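5-carboxymethyl-2-hydroxymuconate delta-isomerase (Bordetella bronchiseptica, PDB 4JJ9) probably isomerises 5-carboxymethyl-2-hydroxymuconate by shifting a carbon-carbon double bond, a step of the homoprotocatechuate catabolic pathway, and assembles as a trimer. Local coordinates at residues Leu29-Leu34 against Tyr78-Gly83; Arg36-Gly41 against Ala127-Leu132; Tyr96-Leu101 against Gly139-Ile144. One frame throughout, in Å; residues are numbered along the deposited sequence.

Contact 1. Residues Leu29-Leu34 against Tyr78-Gly83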
ATOM      1  N   LEU A  29       6.233  -5.663  -0.381  1.00  8.68           N
ATOM      2  CA  LEU A  29       6.944  -4.520   0.190  1.00  8.87           C
ATOM      3  C   LEU A  29       8.168  -5.088   0.895  1.00  8.93           C
ATOM      4  O   LEU A  29       8.027  -5.928   1.783  1.00  9.31           O
ATOM      5  CB  LEU A  29       6.063  -3.781   1.194  1.00  9.12           C
ATOM      6  CG  LEU A  29       4.678  -3.340   0.725  1.00  9.19           C
ATOM      7  CD1 LEU A  29       4.023  -2.557   1.854  1.00 10.37           C
ATOM      8  CD2 LEU A  29       4.796  -2.484  -0.538  1.00 10.20           C
ATOM      9  N   TYR A  30       9.353  -4.640   0.499  1.00  8.10           N
ATOM     10  CA  TYR A  30      10.582  -5.212   1.039  1.00  7.98           C
ATOM     11  C   TYR A  30      11.678  -4.176   1.239  1.00  7.85           C
ATOM     12  O   TYR A  30      11.660  -3.108   0.625  1.00  8.01           O
ATOM     13  CB  TYR A  30      11.072  -6.381   0.169  1.00  7.53           C
ATOM     14  CG  TYR A  30      11.523  -6.011  -1.224  1.00  7.91           C
ATOM     15  CD1 TYR A  30      10.591  -5.811  -2.255  1.00  8.69           C
ATOM     16  CD2 TYR A  30      12.883  -5.888  -1.522  1.00  8.11           C
ATOM     17  CE1 TYR A  30      11.011  -5.487  -3.548  1.00  8.03           C
ATOM     18  CE2 TYR A  30      13.313  -5.574  -2.805  1.00  8.13           C
ATOM     19  CZ  TYR A  30      12.367  -5.367  -3.810  1.00  8.33           C
ATOM     20  OH  TYR A  30      12.794  -5.037  -5.069  1.00 11.48           O
ATOM     21  N   SER A  31      12.621  -4.483   2.126  1.00  7.94           N
ATOM     22  CA  SER A  31      13.756  -3.599   2.352  1.00  8.18           C
ATOM     23  C   SER A  31      14.692  -3.590   1.130  1.00  8.04           C
ATOM     24  O   SER A  31      15.001  -4.638   0.557  1.00  7.94           O
ATOM     25  CB  SER A  31      14.509  -4.000   3.632  1.00  7.92           C
ATOM     26  OG  SER A  31      14.933  -5.352   3.560  1.00  9.04           O
ATOM     27  N   GLY A  32      15.135  -2.394   0.742  1.00  8.40           N
ATOM     28  CA  GLY A  32      15.848  -2.199  -0.526  1.00  9.31           C
ATOM     29  C   GLY A  32      17.147  -2.975  -0.626  1.00 10.08           C
ATOM     30  O   GLY A  32      17.608  -3.279  -1.731  1.00 10.61           O
ATOM     31  N   ASN A  33      17.742  -3.295   0.522  1.00 10.50           N
ATOM     32  CA  ASN A  33      18.977  -4.090   0.537  1.00 11.03           C
ATOM     33  C   ASN A  33      18.845  -5.481  -0.092  1.00 11.64           C
ATOM     34  O   ASN A  33      19.841  -6.072  -0.512  1.00 12.07           O
ATOM     35  CB  ASN A  33      19.592  -4.176   1.949  1.00 11.16           C
ATOM     36  CG  ASN A  33      18.662  -4.827   2.982  1.00 11.83           C
ATOM     37  OD1 ASN A  33      17.471  -5.053   2.738  1.00 10.86           O
ATOM     38  ND2 ASN A  33      19.219  -5.129   4.152  1.00 11.35           N
ATOM     39  N   LEU A  34      17.625  -6.005  -0.159  1.00 11.53           N
ATOM     40  CA  LEU A  34      17.409  -7.317  -0.772  1.00 12.49           C
ATOM     41  C   LEU A  34      17.714  -7.330  -2.276  1.00 13.04           C
ATOM     42  O   LEU A  34      18.006  -8.379  -2.840  1.00 13.21           O
ATOM     43  CB  LEU A  34      15.989  -7.828  -0.504  1.00 12.43           C
ATOM     44  CG  LEU A  34      15.600  -8.016   0.967  1.00 12.94           C
ATOM     45  CD1 LEU A  34      14.252  -8.738   1.059  1.00 13.88           C
ATOM     46  CD2 LEU A  34      16.658  -8.786   1.742  1.00 14.31           C
ATOM     47  N   TYR A  78      14.333   2.150   5.852  1.00  8.95           N
ATOM     48  CA  TYR A  78      13.674   1.144   6.674  1.00  9.08           C
ATOM     49  C   TYR A  78      14.419   0.974   7.984  1.00  9.23           C
ATOM     50  O   TYR A  78      15.585   1.392   8.117  1.00  9.73           O
ATOM     51  CB  TYR A  78      13.587  -0.198   5.923  1.00  8.73           C
ATOM     52  CG  TYR A  78      14.894  -0.613   5.287  1.00  8.92           C
ATOM     53  CD1 TYR A  78      15.190  -0.246   3.973  1.00 10.52           C
ATOM     54  CD2 TYR A  78      15.831  -1.367   5.993  1.00 10.36           C
ATOM     55  CE1 TYR A  78      16.383  -0.601   3.378  1.00 11.72           C
ATOM     56  CE2 TYR A  78      17.039  -1.727   5.400  1.00 12.16           C
ATOM     57  CZ  TYR A  78      17.299  -1.341   4.092  1.00 13.01           C
ATOM     58  OH  TYR A  78      18.489  -1.684   3.481  1.00 14.64           O
ATOM     59  N   ALA A  79      13.719   0.396   8.952  1.00  9.09           N
ATOM     60  CA  ALA A  79      14.290   0.008  10.234  1.00  8.99           C
ATOM     61  C   ALA A  79      13.694  -1.332  10.591  1.00  9.36           C
ATOM     62  O   ALA A  79      12.479  -1.529  10.500  1.00  9.39           O
ATOM     63  CB  ALA A  79      13.976   1.040  11.302  1.00  8.68           C
ATOM     64  N   ILE A  80      14.553  -2.273  10.974  1.00  9.52           N
ATOM     65  CA  ILE A  80      14.099  -3.640  11.202  1.00 10.05           C
ATOM     66  C   ILE A  80      14.589  -4.096  12.563  1.00 10.67           C
ATOM     67  O   ILE A  80      15.781  -3.954  12.879  1.00 11.11           O
ATOM     68  CB  ILE A  80      14.649  -4.612  10.119  1.00  9.77           C
ATOM     69  CG1 ILE A  80      14.236  -4.169   8.712  1.00 10.58           C
ATOM     70  CG2 ILE A  80      14.204  -6.055  10.398  1.00  9.39           C
ATOM     71  CD1 ILE A  80      15.063  -4.822   7.618  1.00 12.91           C
ATOM     72  N   ALA A  81      13.658  -4.624  13.361  1.00 11.33           N
ATOM     73  CA  ALA A  81      13.983  -5.255  14.641  1.00 12.28           C
ATOM     74  C   ALA A  81      14.820  -4.327  15.515  1.00 13.26           C
ATOM     75  O   ALA A  81      14.491  -3.147  15.652  1.00 13.49           O
ATOM     76  CB  ALA A  81      14.677  -6.609  14.405  1.00 11.84           C
ATOM     77  N   ASP A  82      15.915  -4.833  16.082  1.00 14.27           N
ATOM     78  CA  ASP A  82      16.730  -4.034  16.990  1.00 15.65           C
ATOM     79  C   ASP A  82      17.837  -3.243  16.286  1.00 16.30           C
ATOM     80  O   ASP A  82      18.717  -2.691  16.943  1.00 17.57           O
ATOM     81  CB  ASP A  82      17.343  -4.932  18.077  1.00 15.48           C
ATOM     82  CG  ASP A  82      18.367  -5.915  17.522  1.00 16.98           C
ATOM     83  OD1 ASP A  82      18.468  -6.061  16.283  1.00 16.25           O
ATOM     84  OD2 ASP A  82      19.083  -6.539  18.337  1.00 16.37           O
ATOM     85  N   GLY A  83      17.825  -3.230  14.957  1.00 16.25           N
ATOM     86  CA  GLY A  83      18.813  -2.471  14.203  1.00 16.99           C
ATOM     87  C   GLY A  83      20.180  -3.119  14.056  1.00 16.96           C
ATOM     88  O   GLY A  83      21.121  -2.474  13.591  1.00 17.54           O
TER

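Contact 2. Residues Arg36-Gly41 against Ala127-Leu132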
ATOM      1  N   ARG A  36      20.251  -6.310  -3.645  1.00 16.99           N
ATOM      2  CA  ARG A  36      21.647  -6.716  -3.765  1.00 18.40           C
ATOM      3  C   ARG A  36      21.768  -8.237  -3.808  1.00 18.53           C
ATOM      4  O   ARG A  36      22.733  -8.772  -4.365  1.00 19.04           O
ATOM      5  CB  ARG A  36      22.464  -6.149  -2.597  1.00 18.75           C
ATOM      6  CG  ARG A  36      22.407  -4.621  -2.499  1.00 22.08           C
ATOM      7  CD  ARG A  36      23.036  -4.076  -1.225  1.00 27.31           C
ATOM      8  NE  ARG A  36      23.494  -2.699  -1.425  1.00 31.36           N
ATOM      9  CZ  ARG A  36      22.766  -1.604  -1.209  1.00 33.50           C
ATOM     10  NH1 ARG A  36      21.515  -1.687  -0.759  1.00 35.00           N
ATOM     11  NH2 ARG A  36      23.302  -0.410  -1.433  1.00 33.95           N
ATOM     12  N   ASP A  37      20.779  -8.926  -3.237  1.00 18.39           N
ATOM     13  CA  ASP A  37      20.837 -10.379  -3.022  1.00 18.88           C
ATOM     14  C   ASP A  37      20.145 -11.228  -4.088  1.00 18.77           C
ATOM     15  O   ASP A  37      20.511 -12.387  -4.289  1.00 18.61           O
ATOM     16  CB  ASP A  37      20.230 -10.758  -1.665  1.00 19.01           C
ATOM     17  CG  ASP A  37      20.881 -10.050  -0.493  1.00 20.91           C
ATOM     18  OD1 ASP A  37      22.043  -9.607  -0.601  1.00 22.64           O
ATOM     19  OD2 ASP A  37      20.212  -9.957   0.559  1.00 23.69           O
ATOM     20  N   LEU A  38      19.112 -10.684  -4.728  1.00 18.60           N
ATOM     21  CA  LEU A  38      18.407 -11.423  -5.788  1.00 18.94           C
ATOM     22  C   LEU A  38      17.656 -10.532  -6.757  1.00 18.31           C
ATOM     23  O   LEU A  38      17.438  -9.347  -6.494  1.00 17.73           O
ATOM     24  CB  LEU A  38      17.467 -12.507  -5.232  1.00 19.93           C
ATOM     25  CG  LEU A  38      16.501 -12.278  -4.068  1.00 21.54           C
ATOM     26  CD1 LEU A  38      15.751 -10.963  -4.158  1.00 23.46           C
ATOM     27  CD2 LEU A  38      15.526 -13.462  -3.950  1.00 22.44           C
ATOM     28  N   ASP A  39      17.265 -11.132  -7.877  1.00 17.86           N
ATOM     29  CA  ASP A  39      16.455 -10.481  -8.884  1.00 17.72           C
ATOM     30  C   ASP A  39      15.004 -10.630  -8.470  1.00 17.50           C
ATOM     31  O   ASP A  39      14.433 -11.722  -8.539  1.00 17.44           O
ATOM     32  CB  ASP A  39      16.696 -11.130 -10.251  1.00 18.08           C
ATOM     33  CG  ASP A  39      15.783 -10.582 -11.340  1.00 18.43           C
ATOM     34  OD1 ASP A  39      15.146  -9.520 -11.158  1.00 19.99           O
ATOM     35  OD2 ASP A  39      15.725 -11.224 -12.403  1.00 18.49           O
HETATM   36  N   MSE A  40      14.416  -9.520  -8.031  1.00 17.10           N
HETATM   37  CA  MSE A  40      13.051  -9.536  -7.519  1.00 17.26           C
HETATM   38  C   MSE A  40      12.033  -9.712  -8.644  1.00 16.42           C
HETATM   39  O   MSE A  40      10.910 -10.159  -8.405  1.00 16.22           O
HETATM   40  CB  MSE A  40      12.786  -8.269  -6.706  1.00 18.16           C
HETATM   41  CG  MSE A  40      11.452  -8.222  -5.974  1.00 21.52           C
HETATM   42 SE   MSE A  40      11.096  -9.675  -4.697  1.00 36.38          SE
HETATM   43  CE  MSE A  40      12.889 -10.010  -4.030  1.00 16.34           C
ATOM     44  N   GLY A  41      12.440  -9.377  -9.867  1.00 15.40           N
ATOM     45  CA  GLY A  41      11.603  -9.608 -11.048  1.00 15.02           C
ATOM     46  C   GLY A  41      11.329 -11.091 -11.239  1.00 14.15           C
ATOM     47  O   GLY A  41      10.208 -11.491 -11.530  1.00 13.75           O
ATOM     48  N   ALA A 127      10.224 -21.162  -1.647  1.00 18.29           N
ATOM     49  CA  ALA A 127      11.171 -21.694  -2.635  1.00 18.45           C
ATOM     50  C   ALA A 127      11.941 -20.593  -3.361  1.00 18.31           C
ATOM     51  O   ALA A 127      13.154 -20.708  -3.557  1.00 18.64           O
ATOM     52  CB  ALA A 127      10.457 -22.589  -3.632  1.00 18.59           C
ATOM     53  N   LEU A 128      11.240 -19.529  -3.747  1.00 18.12           N
ATOM     54  CA  LEU A 128      11.841 -18.445  -4.517  1.00 18.52           C
ATOM     55  C   LEU A 128      12.748 -17.562  -3.678  1.00 19.24           C
ATOM     56  O   LEU A 128      13.721 -17.008  -4.191  1.00 19.10           O
ATOM     57  CB  LEU A 128      10.762 -17.583  -5.177  1.00 18.46           C
ATOM     58  CG  LEU A 128       9.991 -18.224  -6.337  1.00 18.41           C
ATOM     59  CD1 LEU A 128       8.649 -17.521  -6.502  1.00 15.90           C
ATOM     60  CD2 LEU A 128      10.803 -18.198  -7.642  1.00 18.67           C
ATOM     61  N   LEU A 129      12.418 -17.424  -2.397  1.00 19.58           N
ATOM     62  CA  LEU A 129      13.182 -16.555  -1.508  1.00 20.75           C
ATOM     63  C   LEU A 129      14.214 -17.289  -0.646  1.00 21.17           C
ATOM     64  O   LEU A 129      14.908 -16.661   0.148  1.00 21.54           O
ATOM     65  CB  LEU A 129      12.241 -15.699  -0.654  1.00 20.34           C
ATOM     66  CG  LEU A 129      11.263 -14.803  -1.426  1.00 20.31           C
ATOM     67  CD1 LEU A 129      10.147 -14.313  -0.516  1.00 21.35           C
ATOM     68  CD2 LEU A 129      11.967 -13.628  -2.096  1.00 21.09           C
ATOM     69  N   ALA A 130      14.331 -18.606  -0.823  1.00 22.02           N
ATOM     70  CA  ALA A 130      15.278 -19.428  -0.048  1.00 22.70           C
ATOM     71  C   ALA A 130      16.765 -19.013  -0.133  1.00 23.29           C
ATOM     72  O   ALA A 130      17.454 -18.995   0.898  1.00 23.62           O
ATOM     73  CB  ALA A 130      15.111 -20.912  -0.386  1.00 22.51           C
ATOM     74  N   PRO A 131      17.273 -18.690  -1.346  1.00 23.55           N
ATOM     75  CA  PRO A 131      18.665 -18.228  -1.445  1.00 23.57           C
ATOM     76  C   PRO A 131      18.972 -16.998  -0.588  1.00 23.12           C
ATOM     77  O   PRO A 131      20.104 -16.837  -0.140  1.00 23.35           O
ATOM     78  CB  PRO A 131      18.807 -17.882  -2.930  1.00 23.78           C
ATOM     79  CG  PRO A 131      17.864 -18.821  -3.602  1.00 24.12           C
ATOM     80  CD  PRO A 131      16.678 -18.883  -2.684  1.00 23.86           C
ATOM     81  N   LEU A 132      17.967 -16.147  -0.374  1.00 22.47           N
ATOM     82  CA  LEU A 132      18.077 -14.979   0.496  1.00 21.86           C
ATOM     83  C   LEU A 132      18.510 -15.382   1.907  1.00 20.85           C
ATOM     84  O   LEU A 132      19.386 -14.759   2.513  1.00 20.34           O
ATOM     85  CB  LEU A 132      16.714 -14.290   0.567  1.00 22.19           C
ATOM     86  CG  LEU A 132      16.518 -12.782   0.513  1.00 24.20           C
ATOM     87  CD1 LEU A 132      17.231 -12.184  -0.675  1.00 25.11           C
ATOM     88  CD2 LEU A 132      15.031 -12.484   0.431  1.00 23.40           C
TER

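Contact 3. Residues Tyr96-Leu101 against Gly139-Ile144. With SO4 (sulfate ion), chain G.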
ATOM      1  N   TYR A  96      19.937  -6.744   8.579  1.00 11.05           N
ATOM      2  CA  TYR A  96      18.731  -7.535   8.374  1.00  9.93           C
ATOM      3  C   TYR A  96      17.968  -7.080   7.135  1.00  9.79           C
ATOM      4  O   TYR A  96      18.133  -5.947   6.667  1.00 10.20           O
ATOM      5  CB  TYR A  96      17.762  -7.395   9.550  1.00  9.56           C
ATOM      6  CG  TYR A  96      18.332  -7.555  10.937  1.00  9.77           C
ATOM      7  CD1 TYR A  96      19.282  -8.539  11.229  1.00 10.19           C
ATOM      8  CD2 TYR A  96      17.871  -6.751  11.974  1.00 10.70           C
ATOM      9  CE1 TYR A  96      19.780  -8.680  12.529  1.00 10.40           C
ATOM     10  CE2 TYR A  96      18.357  -6.888  13.268  1.00 11.65           C
ATOM     11  CZ  TYR A  96      19.312  -7.853  13.536  1.00 11.90           C
ATOM     12  OH  TYR A  96      19.778  -7.975  14.831  1.00 13.58           O
ATOM     13  N   GLY A  97      17.106  -7.964   6.650  1.00  9.10           N
ATOM     14  CA  GLY A  97      16.142  -7.625   5.598  1.00  9.23           C
ATOM     15  C   GLY A  97      14.738  -8.032   5.995  1.00  9.00           C
ATOM     16  O   GLY A  97      14.537  -8.726   6.992  1.00  8.43           O
ATOM     17  N   PHE A  98      13.748  -7.588   5.220  1.00  9.21           N
ATOM     18  CA  PHE A  98      12.363  -8.010   5.454  1.00 10.33           C
ATOM     19  C   PHE A  98      11.636  -7.955   4.125  1.00  9.70           C
ATOM     20  O   PHE A  98      11.888  -7.062   3.320  1.00 10.33           O
ATOM     21  CB  PHE A  98      11.644  -7.120   6.497  1.00 10.81           C
ATOM     22  CG  PHE A  98      10.578  -7.854   7.303  1.00 15.71           C
ATOM     23  CD1 PHE A  98       9.363  -8.217   6.723  1.00 17.72           C
ATOM     24  CD2 PHE A  98      10.802  -8.180   8.648  1.00 19.12           C
ATOM     25  CE1 PHE A  98       8.398  -8.917   7.459  1.00 19.34           C
ATOM     26  CE2 PHE A  98       9.843  -8.868   9.395  1.00 20.85           C
ATOM     27  CZ  PHE A  98       8.639  -9.243   8.796  1.00 19.93           C
ATOM     28  N   ALA A  99      10.771  -8.939   3.880  1.00  9.10           N
ATOM     29  CA  ALA A  99       9.796  -8.852   2.786  1.00  8.69           C
ATOM     30  C   ALA A  99       8.402  -9.184   3.317  1.00  9.07           C
ATOM     31  O   ALA A  99       8.220 -10.155   4.062  1.00  8.65           O
ATOM     32  CB  ALA A  99      10.174  -9.766   1.616  1.00  8.73           C
ATOM     33  N   TYR A 100       7.442  -8.330   2.971  1.00  8.81           N
ATOM     34  CA  TYR A 100       6.036  -8.511   3.330  1.00  8.82           C
ATOM     35  C   TYR A 100       5.238  -8.702   2.050  1.00  8.70           C
ATOM     36  O   TYR A 100       5.221  -7.817   1.187  1.00  9.14           O
ATOM     37  CB  TYR A 100       5.504  -7.284   4.099  1.00  8.85           C
ATOM     38  CG  TYR A 100       4.005  -7.339   4.339  1.00 10.03           C
ATOM     39  CD1 TYR A 100       3.451  -8.322   5.162  1.00 10.41           C
ATOM     40  CD2 TYR A 100       3.134  -6.445   3.692  1.00 11.95           C
ATOM     41  CE1 TYR A 100       2.074  -8.400   5.377  1.00 11.92           C
ATOM     42  CE2 TYR A 100       1.748  -6.512   3.907  1.00 13.39           C
ATOM     43  CZ  TYR A 100       1.232  -7.492   4.742  1.00 13.24           C
ATOM     44  OH  TYR A 100      -0.128  -7.576   4.959  1.00 13.41           O
ATOM     45  N   LEU A 101       4.584  -9.857   1.924  1.00  8.11           N
ATOM     46  CA  LEU A 101       3.810 -10.201   0.728  1.00  7.80           C
ATOM     47  C   LEU A 101       2.328 -10.182   1.081  1.00  7.88           C
ATOM     48  O   LEU A 101       1.912 -10.757   2.087  1.00  6.59           O
ATOM     49  CB  LEU A 101       4.197 -11.602   0.216  1.00  8.21           C
ATOM     50  CG  LEU A 101       5.593 -11.866  -0.369  1.00  9.82           C
ATOM     51  CD1 LEU A 101       6.662 -11.742   0.715  1.00 11.24           C
ATOM     52  CD2 LEU A 101       5.606 -13.268  -0.958  1.00 11.85           C
ATOM     53  N   GLY A 139      13.273 -11.314   7.645  1.00  7.90           N
ATOM     54  CA  GLY A 139      11.893 -11.614   8.051  1.00  8.75           C
ATOM     55  C   GLY A 139      11.033 -11.749   6.801  1.00  8.44           C
ATOM     56  O   GLY A 139      11.187 -10.970   5.859  1.00  8.26           O
ATOM     57  N   LEU A 140      10.185 -12.776   6.759  1.00  8.61           N
ATOM     58  CA  LEU A 140       9.327 -13.023   5.590  1.00  9.43           C
ATOM     59  C   LEU A 140       7.918 -13.356   6.059  1.00 10.34           C
ATOM     60  O   LEU A 140       7.714 -14.324   6.802  1.00 10.47           O
ATOM     61  CB  LEU A 140       9.884 -14.157   4.703  1.00  9.42           C
ATOM     62  CG  LEU A 140      11.281 -14.025   4.069  1.00  9.52           C
ATOM     63  CD1 LEU A 140      11.739 -15.329   3.410  1.00 11.64           C
ATOM     64  CD2 LEU A 140      11.301 -12.889   3.050  1.00  8.38           C
ATOM     65  N   THR A 141       6.956 -12.544   5.622  1.00 10.17           N
ATOM     66  CA  THR A 141       5.562 -12.675   6.029  1.00 10.83           C
ATOM     67  C   THR A 141       4.674 -12.617   4.791  1.00 10.25           C
ATOM     68  O   THR A 141       4.917 -11.819   3.895  1.00  9.95           O
ATOM     69  CB  THR A 141       5.170 -11.551   7.012  1.00 11.15           C
ATOM     70  OG1 THR A 141       5.905 -11.724   8.232  1.00 14.80           O
ATOM     71  CG2 THR A 141       3.674 -11.580   7.335  1.00 13.32           C
ATOM     72  N   PHE A 142       3.675 -13.493   4.738  1.00  9.81           N
ATOM     73  CA  PHE A 142       2.690 -13.499   3.656  1.00  9.55           C
ATOM     74  C   PHE A 142       1.285 -13.516   4.247  1.00  9.44           C
ATOM     75  O   PHE A 142       0.981 -14.319   5.130  1.00  9.48           O
ATOM     76  CB  PHE A 142       2.923 -14.707   2.737  1.00 10.02           C
ATOM     77  CG  PHE A 142       1.798 -14.978   1.764  1.00 10.93           C
ATOM     78  CD1 PHE A 142       1.351 -13.991   0.882  1.00 11.50           C
ATOM     79  CD2 PHE A 142       1.212 -16.243   1.702  1.00 13.07           C
ATOM     80  CE1 PHE A 142       0.315 -14.247  -0.012  1.00 13.38           C
ATOM     81  CE2 PHE A 142       0.180 -16.511   0.798  1.00 13.34           C
ATOM     82  CZ  PHE A 142      -0.267 -15.512  -0.058  1.00 12.34           C
ATOM     83  N   GLN A 143       0.429 -12.619   3.756  1.00  9.48           N
ATOM     84  CA  GLN A 143      -0.961 -12.543   4.219  1.00  8.97           C
ATOM     85  C   GLN A 143      -1.882 -12.476   3.025  1.00  8.83           C
ATOM     86  O   GLN A 143      -1.517 -11.914   1.997  1.00  8.42           O
ATOM     87  CB  GLN A 143      -1.191 -11.308   5.101  1.00  9.43           C
ATOM     88  CG  GLN A 143      -0.390 -11.333   6.403  1.00 10.58           C
ATOM     89  CD  GLN A 143      -0.747 -10.198   7.354  1.00 11.68           C
ATOM     90  OE1 GLN A 143      -0.778  -9.029   6.976  1.00 14.55           O
ATOM     91  NE2 GLN A 143      -0.991 -10.546   8.609  1.00 14.40           N
ATOM     92  N   ILE A 144      -3.067 -13.060   3.169  1.00  8.80           N
ATOM     93  CA  ILE A 144      -4.121 -12.904   2.166  1.00  8.75           C
ATOM     94  C   ILE A 144      -5.267 -12.115   2.773  1.00  9.37           C
ATOM     95  O   ILE A 144      -5.790 -12.495   3.815  1.00  9.60           O
ATOM     96  CB  ILE A 144      -4.678 -14.252   1.676  1.00  8.42           C
ATOM     97  CG1 ILE A 144      -3.598 -15.055   0.962  1.00  8.97           C
ATOM     98  CG2 ILE A 144      -5.842 -14.018   0.723  1.00  9.05           C
ATOM     99  CD1 ILE A 144      -4.080 -16.461   0.559  1.00  9.42           C
TER
HETATM  100  S   SO4 G 201      10.473 -14.222  10.545  1.00 23.27           S
HETATM  101  O1  SO4 G 201      11.855 -14.641  10.633  1.00 20.83           O
HETATM  102  O2  SO4 G 201      10.398 -12.830  11.015  1.00 26.41           O
HETATM  103  O3  SO4 G 201       9.602 -15.060  11.373  1.00 23.89           O
HETATM  104  O4  SO4 G 201      10.013 -14.321   9.158  1.00 24.24           O

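Contact 1. Residues Leu29-Leu34 against Tyr78-Gly83
Y78 carries CG between the backbone N and the carbonyl carbon (chi1 48°), which swings its ring across the end of strand 25-31 to meet S31 CB, while the like torsion of S31 (chi1 57°) turns OG to N33. S31 CB stands over the middle of the ring, 3.6 Å from its centroid and only 3° off the ring normal, a CH-pi contact with nearly even distances to the ring carbons. The backbone takes part as well: G32 N comes obliquely to the ring, 3.4 Å from Y78 CE1. Further along, the phenol oxygen reaches the root of the N33 side chain, with Y78 OH 3.1 Å from N33 CB. I80 adds its far methyl, CD1 lying 4.1 Å from S31 OG. The polar ends are tied on their own side: S31 OG gives a 2.7 Å hydrogen bond to N33 OD1, in the plane of that carbonyl, and accepts from F98 N, while N33 ND2 is held by Y96 O and D95 OD1. The amide therefore has partners at both its oxygen and its nitrogen, which fixes its flip. L34 N bonds back to S31 O, and I80-G83 forms a type II' beta turn. These are the outgoing ends of parallel strands 25-31 and 69-80, joined through helix 40-51 in a beta-alpha-beta unit, as in the trimeric tautomerase superfamily to which this isomerase family belongs.

Contact 2. Residues Arg36-Gly41 against Ala127-Leu132
L38 and L132 make the central apolar contact, their side chains crossing at about a right angle. L38 CG lies 3.5 Å from L132 CD1, tighter than usual for two carbons, and the same methyl is also 3.5 Å from D37 CB, so one branch of L132 fills the angle between two consecutive residues. L38 CD2 lies between L132 and the preceding turn, 4.0 Å from L129 CD2 and as near to L128 O. L129 has its CG beside the backbone N (chi1 -58°), which brings CD2 toward L38 and toward the methyl of selenomethionine M40, with M40 CE 4.2 Å from L129 CD2. The polar groups border this apolar patch. D37 OD2, close beside L132 CD1, forms a salt bridge with R136 NE; D39 stands at the N-cap of helix 40-51, where its OD1 accepts a weak bond from G41 N at 3.0 Å. Within helix 111-135 the backbone is kinked at P131 and L132, and L132 N makes a weak bond to L129 O where the regular bond to the turn before is missing. The loop entering helix 40-51 thus packs on the last turns of helix 111-135. V43 of the former helix touches both L38 and L129, and beneath them the sheet supplies I28 and Y30 to M40, L140 to L129 and V138 to L132.

Contact 3. Residues Tyr96-Leu101 against Gly139-Ile144
Strands 97-105 and 138-146 are the parallel pair of a beta-alpha-beta crossover, joined through helix 111-135; the axes of 97-101 and 139-144 approach to 4.7 Å at 7°. Five backbone bonds zip them together: G139 N to G97 O, A99 N to G139 O, T141 N to A99 O, L101 N to T141 O and Q143 N to L101 O. The L101 N bond is the straightest, 2.8 Å to T141 O with 171° at the hydrogen. On one face of the sheet F98 covers G139, whose CA and carbonyl O lie against one face of the ring, CA 3.8 Å from the centroid. T141 OG1 meets the edge of the same ring, 3.7 Å from F98 CZ. Next along this face, Y100 has CG anti to the backbone N (chi1 173°), which carries its ring alongside T141 so that CG2 touches the edge near CD1. The phenol then gives a 2.6 Å hydrogen bond from Y100 OH to Q143 OE1, on a lone pair in the amide plane, with ring and amide steeply turned against each other; Y100 OH is also hydrogen-bonded to N102 ND2, and NE2 of Q143 bonds D152 of the second subunit. The other face is apolar, A99 CB lying 3.6 Å from L140 CD2 and L101 CB 3.8 Å from F142 CD1. A sulfate ion, probably from the crystallisation liquor, accepts a bond from L140 N to its O4 at 2.9 Å and is held also by G156 N and H159 N of the second subunit. Helix 111-135 covers the apolar face, L129 and L133 on L140, A125 on L101 and I121 on F142; strand 25-31 flanks 97-105, and a strand of the second subunit continues the sheet antiparallel beyond T141-I144.

In the fold
Contacts 1 and 3 belong to one sheet, where strand 25-31 runs antiparallel to 97-105 and L29 O meets Y100 N. D82 OD1, in the turn after strand 69-80, also makes a probable 2.7 Å hydrogen bond to Y96 OH, just before strand 97-105. Contact 3 is wholly buried, its centre about 9 Å from the chain centre, and rests on regular backbone bonding; contact 1, about 18 Å out, relies on a ring over a serine, its polar groups bonded within 29-34 or to neighbouring strands and loops. Contact 2, about 14 Å out, is partly buried and almost purely apolar. It touches contact 3 through L129 and L140 and contact 1 through L34 and L132. Contacts 1 and 3 border the second subunit.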